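Local structure of VipE (Legionella pneumophila subsp. pneumophila str. Philadelphia 1, 4QN8) at residues L19-I30 with I77-L88. The protein is an effector of Legionella pneumophila whose molecular activity is not established, represented here by the N-terminal part of the full-length protein. Numbering follows the deposited sequence.
Sequences LKNGTISNEELI and ILHQLTSRMIEL
Gly-22 and Ile-77 face each other at one end, Ile-30 and Leu-88 at the other, so residues 19-30 run along helix 77-88 in the same general sense. The short helix 26-30 crosses it at -76°, with a closest axial approach of 10.4 Å. Gly-22, with positive phi, is the first residue beyond helix 6-20 to leave helical geometry, and Ser-25 is the N-cap of the next helix: its OG accepts from Glu-28 N.

Arg-84 ties this helix-loop-helix connection to helix 77-88. Its guanidinium meets Ile-24 O end-on, Arg-84 NH2 at 2.8 Å and Arg-84 NH1 at 3.0 Å, so two donors converge on one carbonyl. Arg-84 NH2 also reaches Asn-26 OD1 at 2.8 Å in a nearly straight bond (176°). Both acceptors lie in the guanidinium plane, although the Asn-26 amide is turned 46° from it. A bend at chi3 swings the group toward the loop. Over the centre of the Arg-84 guanidinium sits Leu-29 CD2, 3.7 Å above its plane; three hydrogen bonds and this methyl probably limit its rotation. A water accepts from Arg-84 NH1 and donates to Gly-22 O and Gln-80 OE1, bridging the Gly-22 carbonyl to helix 75-88.

Apolar contacts flank it. Leu-29, its CG anti to the backbone N, splits its methyls: CD1 meets CG of Met-85, which is a selenomethionine, while Leu-29 CD2 also touches Leu-88 CD1 at 3.9 Å. Leu-81 CD2 lies 4.1 Å from both Leu-19 CD2 and Ile-24 CG2, and Ile-77 CG2 lies 3.8 Å from Lys-20 O.

In this all-helical chain, the contact lays the connection between helices 6-20 and 26-32 along helix 75-88, whose Leu-78, Thr-82 and Met-85 also pack on Phe-107 of helix 103-114, while Ile-86 touches helix 126-131.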
loop_
_atom_site.group_PDB
_atom_site.type_symbol
_atom_site.label_atom_id
_atom_site.label_comp_id
_atom_site.label_asym_id
_atom_site.label_seq_id
_atom_site.Cartn_x
_atom_site.Cartn_y
_atom_site.Cartn_z
ATOM N N LEU A 19 11.927 -6.261 -4.525
ATOM C CA LEU A 19 10.591 -5.868 -4.970
ATOM C C LEU A 19 10.598 -5.610 -6.476
ATOM O O LEU A 19 9.735 -6.094 -7.209
ATOM C CB LEU A 19 10.136 -4.605 -4.243
ATOM C CG LEU A 19 9.720 -4.771 -2.791
ATOM C CD1 LEU A 19 9.410 -3.402 -2.149
ATOM C CD2 LEU A 19 8.490 -5.681 -2.719
ATOM N N LYS A 20 11.580 -4.844 -6.935
ATOM C CA LYS A 20 11.664 -4.459 -8.343
ATOM C C LYS A 20 11.653 -5.634 -9.335
ATOM O O LYS A 20 11.079 -5.526 -10.419
ATOM C CB LYS A 20 12.903 -3.589 -8.578
ATOM C CG LYS A 20 13.114 -3.183 -10.028
ATOM C CD LYS A 20 14.472 -2.522 -10.219
ATOM C CE LYS A 20 14.789 -2.366 -11.697
ATOM N NZ LYS A 20 16.075 -1.651 -11.928
ATOM N N ASN A 21 12.299 -6.742 -8.978
ATOM C CA ASN A 21 12.320 -7.909 -9.855
ATOM C C ASN A 21 11.308 -8.967 -9.400
ATOM O O ASN A 21 11.195 -10.031 -10.010
ATOM C CB ASN A 21 13.731 -8.508 -9.961
ATOM C CG ASN A 21 14.327 -8.872 -8.603
ATOM O OD1 ASN A 21 13.607 -9.216 -7.663
ATOM N ND2 ASN A 21 15.654 -8.816 -8.505
ATOM N N GLY A 22 10.587 -8.662 -8.324
ATOM C CA GLY A 22 9.527 -9.528 -7.832
ATOM C C GLY A 22 10.005 -10.844 -7.260
ATOM O O GLY A 22 9.209 -11.773 -7.056
ATOM N N THR A 23 11.300 -10.934 -6.971
ATOM C CA THR A 23 11.848 -12.169 -6.420
ATOM C C THR A 23 11.665 -12.305 -4.915
ATOM O O THR A 23 11.980 -13.349 -4.349
ATOM C CB THR A 23 13.339 -12.327 -6.752
ATOM O OG1 THR A 23 14.073 -11.230 -6.195
ATOM C CG2 THR A 23 13.528 -12.362 -8.242
ATOM N N ILE A 24 11.180 -11.252 -4.264
ATOM C CA ILE A 24 11.017 -11.289 -2.805
ATOM C C ILE A 24 10.248 -12.540 -2.371
ATOM O O ILE A 24 9.219 -12.876 -2.958
ATOM C CB ILE A 24 10.332 -10.004 -2.295
ATOM C CG1 ILE A 24 10.339 -9.953 -0.762
ATOM C CG2 ILE A 24 8.926 -9.856 -2.866
ATOM C CD1 ILE A 24 10.059 -8.556 -0.196
ATOM N N SER A 25 10.768 -13.260 -1.376
ATOM C CA SER A 25 10.162 -14.529 -0.971
ATOM C C SER A 25 8.862 -14.278 -0.243
ATOM O O SER A 25 8.589 -13.140 0.166
ATOM C CB SER A 25 11.108 -15.318 -0.070
ATOM O OG SER A 25 11.286 -14.651 1.172
ATOM N N ASN A 26 8.040 -15.316 -0.079
ATOM C CA ASN A 26 6.825 -15.137 0.719
ATOM C C ASN A 26 7.170 -14.690 2.149
ATOM O O ASN A 26 6.467 -13.863 2.744
ATOM C CB ASN A 26 5.986 -16.427 0.758
ATOM C CG ASN A 26 5.220 -16.668 -0.526
ATOM O OD1 ASN A 26 5.084 -15.767 -1.361
ATOM N ND2 ASN A 26 4.705 -17.896 -0.692
ATOM N N GLU A 27 8.243 -15.240 2.710
ATOM C CA GLU A 27 8.598 -14.894 4.093
ATOM C C GLU A 27 9.007 -13.443 4.237
ATOM O O GLU A 27 8.603 -12.766 5.182
ATOM C CB GLU A 27 9.719 -15.777 4.650
ATOM C CG GLU A 27 9.291 -17.200 4.947
ATOM C CD GLU A 27 9.214 -18.025 3.688
ATOM O OE1 GLU A 27 8.551 -19.085 3.707
ATOM O OE2 GLU A 27 9.833 -17.607 2.677
ATOM N N GLU A 28 9.846 -12.970 3.323
ATOM C CA GLU A 28 10.286 -11.581 3.408
ATOM C C GLU A 28 9.165 -10.600 3.047
ATOM O O GLU A 28 9.124 -9.484 3.568
ATOM C CB GLU A 28 11.555 -11.350 2.580
ATOM C CG GLU A 28 12.787 -12.017 3.191
ATOM C CD GLU A 28 13.052 -11.553 4.623
ATOM O OE1 GLU A 28 13.273 -10.337 4.830
ATOM O OE2 GLU A 28 13.028 -12.402 5.545
ATOM N N LEU A 29 8.239 -11.024 2.188
ATOM C CA LEU A 29 7.099 -10.182 1.837
ATOM C C LEU A 29 6.155 -10.094 3.046
ATOM O O LEU A 29 5.605 -9.041 3.362
ATOM C CB LEU A 29 6.376 -10.766 0.617
ATOM C CG LEU A 29 5.271 -9.925 -0.025
ATOM C CD1 LEU A 29 5.754 -8.509 -0.307
ATOM C CD2 LEU A 29 4.785 -10.577 -1.321
ATOM N N ILE A 30 6.003 -11.205 3.743
ATOM C CA ILE A 30 5.175 -11.232 4.943
ATOM C C ILE A 30 5.769 -10.279 5.984
ATOM O O ILE A 30 5.042 -9.527 6.647
ATOM C CB ILE A 30 5.063 -12.669 5.459
ATOM C CG1 ILE A 30 4.004 -13.412 4.645
ATOM C CG2 ILE A 30 4.723 -12.707 6.947
ATOM C CD1 ILE A 30 4.070 -14.932 4.786
ATOM N N ILE A 77 4.656 -6.664 -13.135
ATOM C CA ILE A 77 5.344 -6.917 -11.856
ATOM C C ILE A 77 4.589 -6.274 -10.689
ATOM O O ILE A 77 4.390 -6.894 -9.635
ATOM C CB ILE A 77 6.819 -6.440 -11.855
ATOM C CG1 ILE A 77 7.660 -7.269 -12.836
ATOM C CG2 ILE A 77 7.414 -6.560 -10.452
ATOM C CD1 ILE A 77 8.111 -8.607 -12.283
ATOM N N LEU A 78 4.161 -5.029 -10.877
ATOM C CA LEU A 78 3.329 -4.356 -9.895
ATOM C C LEU A 78 2.030 -5.116 -9.633
ATOM O O LEU A 78 1.610 -5.248 -8.476
ATOM C CB LEU A 78 3.036 -2.932 -10.369
ATOM C CG LEU A 78 1.925 -2.165 -9.674
ATOM C CD1 LEU A 78 2.314 -1.810 -8.239
ATOM C CD2 LEU A 78 1.650 -0.910 -10.507
ATOM N N HIS A 79 1.404 -5.635 -10.681
ATOM C CA HIS A 79 0.134 -6.345 -10.480
ATOM C C HIS A 79 0.355 -7.599 -9.641
ATOM O O HIS A 79 -0.413 -7.908 -8.729
ATOM C CB HIS A 79 -0.511 -6.723 -11.806
ATOM C CG HIS A 79 -1.857 -7.343 -11.643
ATOM N ND1 HIS A 79 -2.984 -6.592 -11.384
ATOM C CD2 HIS A 79 -2.255 -8.636 -11.655
ATOM C CE1 HIS A 79 -4.027 -7.401 -11.264
ATOM N NE2 HIS A 79 -3.610 -8.645 -11.418
ATOM N N GLN A 80 1.429 -8.310 -9.961
ATOM C CA GLN A 80 1.784 -9.570 -9.305
ATOM C C GLN A 80 2.113 -9.293 -7.838
ATOM O O GLN A 80 1.641 -9.999 -6.939
ATOM C CB GLN A 80 2.996 -10.153 -10.042
ATOM C CG GLN A 80 3.407 -11.570 -9.737
ATOM C CD GLN A 80 4.575 -11.999 -10.632
ATOM O OE1 GLN A 80 5.633 -11.359 -10.630
ATOM N NE2 GLN A 80 4.377 -13.063 -11.421
ATOM N N LEU A 81 2.898 -8.251 -7.582
ATOM C CA LEU A 81 3.233 -7.899 -6.200
ATOM C C LEU A 81 1.972 -7.559 -5.413
ATOM O O LEU A 81 1.782 -8.034 -4.296
ATOM C CB LEU A 81 4.216 -6.726 -6.126
ATOM C CG LEU A 81 5.687 -7.001 -6.433
ATOM C CD1 LEU A 81 6.452 -5.683 -6.493
ATOM C CD2 LEU A 81 6.298 -7.933 -5.397
ATOM N N THR A 82 1.092 -6.762 -6.000
ATOM C CA THR A 82 -0.128 -6.375 -5.293
ATOM C C THR A 82 -1.003 -7.591 -4.964
ATOM O O THR A 82 -1.576 -7.691 -3.863
ATOM C CB THR A 82 -0.903 -5.357 -6.130
ATOM O OG1 THR A 82 -0.081 -4.198 -6.299
ATOM C CG2 THR A 82 -2.209 -4.945 -5.435
ATOM N N SER A 83 -1.098 -8.525 -5.896
ATOM C CA SER A 83 -1.898 -9.728 -5.660
ATOM C C SER A 83 -1.319 -10.578 -4.536
ATOM O O SER A 83 -2.064 -11.110 -3.699
ATOM C CB SER A 83 -1.994 -10.581 -6.929
ATOM O OG SER A 83 -2.764 -9.927 -7.916
ATOM N N ARG A 84 0.003 -10.708 -4.521
ATOM C CA ARG A 84 0.663 -11.445 -3.458
ATOM C C ARG A 84 0.441 -10.772 -2.121
ATOM O O ARG A 84 0.192 -11.440 -1.119
ATOM C CB ARG A 84 2.161 -11.565 -3.731
ATOM C CG ARG A 84 2.492 -12.470 -4.872
ATOM C CD ARG A 84 3.984 -12.481 -5.072
ATOM N NE ARG A 84 4.676 -13.226 -4.017
ATOM C CZ ARG A 84 5.970 -13.071 -3.745
ATOM N NH1 ARG A 84 6.686 -12.185 -4.430
ATOM N NH2 ARG A 84 6.546 -13.785 -2.786
HETATM N N MSE A 85 0.520 -9.444 -2.096
HETATM C CA MSE A 85 0.342 -8.730 -0.846
HETATM C C MSE A 85 -1.061 -8.943 -0.300
HETATM O O MSE A 85 -1.247 -9.095 0.913
HETATM C CB MSE A 85 0.637 -7.236 -1.025
HETATM C CG MSE A 85 2.109 -6.964 -1.308
HETATM SE SE MSE A 85 2.312 -5.049 -1.551
HETATM C CE MSE A 85 4.227 -4.968 -1.863
ATOM N N ILE A 86 -2.041 -8.981 -1.189
ATOM C CA ILE A 86 -3.420 -9.207 -0.761
ATOM C C ILE A 86 -3.555 -10.633 -0.202
ATOM O O ILE A 86 -4.181 -10.836 0.844
ATOM C CB ILE A 86 -4.432 -8.904 -1.904
ATOM C CG1 ILE A 86 -4.542 -7.381 -2.089
ATOM C CG2 ILE A 86 -5.799 -9.505 -1.612
ATOM C CD1 ILE A 86 -4.963 -6.912 -3.477
ATOM N N GLU A 87 -2.945 -11.613 -0.866
ATOM C CA GLU A 87 -3.008 -13.006 -0.383
ATOM C C GLU A 87 -2.316 -13.200 0.960
ATOM O O GLU A 87 -2.776 -13.994 1.790
ATOM C CB GLU A 87 -2.347 -13.964 -1.377
ATOM C CG GLU A 87 -3.159 -14.356 -2.583
ATOM C CD GLU A 87 -2.308 -15.108 -3.585
ATOM O OE1 GLU A 87 -1.132 -14.710 -3.769
ATOM O OE2 GLU A 87 -2.799 -16.092 -4.175
ATOM N N LEU A 88 -1.204 -12.493 1.162
ATOM C CA LEU A 88 -0.320 -12.745 2.308
ATOM C C LEU A 88 -0.477 -11.794 3.483
ATOM O O LEU A 88 0.126 -12.024 4.529
ATOM C CB LEU A 88 1.138 -12.704 1.872
ATOM C CG LEU A 88 1.521 -13.781 0.866
ATOM C CD1 LEU A 88 2.955 -13.542 0.393
ATOM C CD2 LEU A 88 1.363 -15.198 1.439
HETATM O O HOH W 1 6.393 -11.462 -7.437
#